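Local coordinates for protein alcohol dehydrogenase (Thermus thermophilus, PDB 2EIH) that binds a zinc ion through four cysteines and probably acts as an NAD(P)-dependent oxidoreductase of the zinc-binding alcohol dehydrogenase family, at residues Ala37-Leu42 with Gly336-Gln341. Sequence-based numbering, arbitrary orientation.
Sequences AALNHL and GKVVLQ
Ala37 and Leu340 form an antiparallel hydrogen-bonded pair. Ala37 N donates to Leu340 O at 2.8 Å, and Leu340 N returns a bond to Ala37 O at 2.7 Å. Next to it, Ala38 and Val339 make a non-hydrogen-bonded pair. A third backbone bond follows: Leu39 N reaches Val338 O at 2.9 Å, with a C=O...N angle of 175°. A water stands in for the return bond of this pair: it donates to Leu39 O at 2.6 Å and accepts from Val338 N at 3.0 Å, satisfying both.

The apolar contacts centre on Leu39, whose two methyls go to different partners. CD1 presses against CD1 of Leu340 at 3.2 Å, the two side chains crossing at about a right angle. CD2 meets CG1 of Val338 at 3.4 Å. Both contacts are tight. Val338 holds CG1 anti to its backbone N (chi1 175°), which brings this methyl to Leu39. An alanine in place of Leu39 would remove both methyls and is likely to leave Val338 CG1 and Leu340 CD1 without their shared apolar partner.

On the Ala38 side, the Lys337 chain bends at chi2 (77°) and passes CG and CE over the alanine methyl, with CE 4.1 Å from Ala38 CB.

As in medium-chain zinc-dependent dehydrogenases, the chain's last strand, 337-341, returns across nearly 300 residues to pair with strand 29-38 of the GroES-like region and complete the catalytic domain, away from the four-cysteine zinc site. Strand 64-72 flanks strand 29-38, and strand 313-318 runs parallel to 337-341. Leu340 also touches Ala322 of helix 322-330, while Lys337 reaches Thr150 of helix 148-161.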
loop_
_atom_site.group_PDB
_atom_site.type_symbol
_atom_site.label_atom_id
_atom_site.label_comp_id
_atom_site.label_asym_id
_atom_site.label_seq_id
_atom_site.Cartn_x
_atom_site.Cartn_y
_atom_site.Cartn_z
ATOM N N ALA A 37 -4.807 -35.975 -10.265
ATOM C CA ALA A 37 -4.045 -34.943 -10.949
ATOM C C ALA A 37 -5.091 -34.129 -11.683
ATOM O O ALA A 37 -5.889 -34.672 -12.456
ATOM C CB ALA A 37 -3.072 -35.555 -11.930
ATOM N N ALA A 38 -5.101 -32.831 -11.418
ATOM C CA ALA A 38 -6.055 -31.945 -12.055
ATOM C C ALA A 38 -5.453 -31.443 -13.347
ATOM O O ALA A 38 -4.249 -31.211 -13.431
ATOM C CB ALA A 38 -6.388 -30.770 -11.136
ATOM N N LEU A 39 -6.305 -31.276 -14.352
ATOM C CA LEU A 39 -5.892 -30.814 -15.671
ATOM C C LEU A 39 -5.952 -29.300 -15.817
ATOM O O LEU A 39 -6.937 -28.675 -15.441
ATOM C CB LEU A 39 -6.787 -31.444 -16.739
ATOM C CG LEU A 39 -6.445 -32.798 -17.361
ATOM C CD1 LEU A 39 -6.188 -33.864 -16.317
ATOM C CD2 LEU A 39 -7.607 -33.203 -18.282
ATOM N N ASN A 40 -4.899 -28.713 -16.375
ATOM C CA ASN A 40 -4.849 -27.269 -16.607
ATOM C C ASN A 40 -4.571 -26.955 -18.083
ATOM O O ASN A 40 -3.987 -27.766 -18.798
ATOM C CB ASN A 40 -3.792 -26.632 -15.705
ATOM C CG ASN A 40 -4.261 -26.513 -14.281
ATOM O OD1 ASN A 40 -3.827 -27.250 -13.400
ATOM N ND2 ASN A 40 -5.167 -25.579 -14.047
ATOM N N HIS A 41 -4.989 -25.781 -18.539
ATOM C CA HIS A 41 -4.788 -25.419 -19.936
ATOM C C HIS A 41 -3.307 -25.397 -20.302
ATOM O O HIS A 41 -2.928 -25.547 -21.473
ATOM C CB HIS A 41 -5.458 -24.073 -20.236
ATOM C CG HIS A 41 -6.955 -24.134 -20.204
ATOM N ND1 HIS A 41 -7.695 -24.772 -21.175
ATOM C CD2 HIS A 41 -7.845 -23.677 -19.292
ATOM C CE1 HIS A 41 -8.976 -24.710 -20.863
ATOM N NE2 HIS A 41 -9.096 -24.050 -19.723
ATOM N N LEU A 42 -2.481 -25.232 -19.279
ATOM C CA LEU A 42 -1.039 -25.223 -19.438
ATOM C C LEU A 42 -0.556 -26.577 -19.971
ATOM O O LEU A 42 0.346 -26.635 -20.815
ATOM C CB LEU A 42 -0.377 -24.923 -18.090
ATOM C CG LEU A 42 1.149 -24.962 -18.021
ATOM C CD1 LEU A 42 1.755 -24.125 -19.147
ATOM C CD2 LEU A 42 1.587 -24.451 -16.665
ATOM N N GLY A 336 -16.238 -26.426 -14.482
ATOM C CA GLY A 336 -15.422 -26.874 -13.374
ATOM C C GLY A 336 -14.156 -27.586 -13.818
ATOM O O GLY A 336 -13.844 -27.658 -15.008
ATOM N N LYS A 337 -13.437 -28.134 -12.847
ATOM C CA LYS A 337 -12.169 -28.814 -13.087
ATOM C C LYS A 337 -12.304 -30.240 -13.641
ATOM O O LYS A 337 -13.242 -30.966 -13.311
ATOM C CB LYS A 337 -11.382 -28.853 -11.770
ATOM C CG LYS A 337 -9.861 -28.757 -11.909
ATOM C CD LYS A 337 -9.416 -27.323 -12.187
ATOM C CE LYS A 337 -7.915 -27.233 -12.390
ATOM N NZ LYS A 337 -7.490 -25.827 -12.618
ATOM N N VAL A 338 -11.363 -30.620 -14.498
ATOM C CA VAL A 338 -11.314 -31.961 -15.065
ATOM C C VAL A 338 -10.180 -32.592 -14.270
ATOM O O VAL A 338 -9.036 -32.141 -14.344
ATOM C CB VAL A 338 -10.955 -31.948 -16.573
ATOM C CG1 VAL A 338 -10.801 -33.367 -17.093
ATOM C CG2 VAL A 338 -12.040 -31.231 -17.343
ATOM N N VAL A 339 -10.510 -33.616 -13.489
ATOM C CA VAL A 339 -9.538 -34.288 -12.652
ATOM C C VAL A 339 -9.320 -35.741 -12.987
ATOM O O VAL A 339 -10.265 -36.524 -13.100
ATOM C CB VAL A 339 -9.929 -34.226 -11.154
ATOM C CG1 VAL A 339 -8.816 -34.840 -10.311
ATOM C CG2 VAL A 339 -10.198 -32.800 -10.735
ATOM N N LEU A 340 -8.050 -36.085 -13.111
ATOM C CA LEU A 340 -7.620 -37.441 -13.395
ATOM C C LEU A 340 -7.444 -38.161 -12.066
ATOM O O LEU A 340 -6.911 -37.603 -11.108
ATOM C CB LEU A 340 -6.276 -37.406 -14.124
ATOM C CG LEU A 340 -6.207 -37.570 -15.645
ATOM C CD1 LEU A 340 -7.372 -36.870 -16.334
ATOM C CD2 LEU A 340 -4.866 -37.042 -16.134
ATOM N N GLN A 341 -7.905 -39.403 -12.022
ATOM C CA GLN A 341 -7.780 -40.243 -10.845
ATOM C C GLN A 341 -6.632 -41.193 -11.124
ATOM O O GLN A 341 -6.715 -42.013 -12.036
ATOM C CB GLN A 341 -9.063 -41.032 -10.614
ATOM C CG GLN A 341 -10.245 -40.191 -10.183
ATOM C CD GLN A 341 -11.536 -40.978 -10.235
ATOM O OE1 GLN A 341 -11.867 -41.548 -11.272
ATOM N NE2 GLN A 341 -12.286 -40.996 -9.133
HETATM O O HOH W 1 -9.531 -28.466 -15.481
#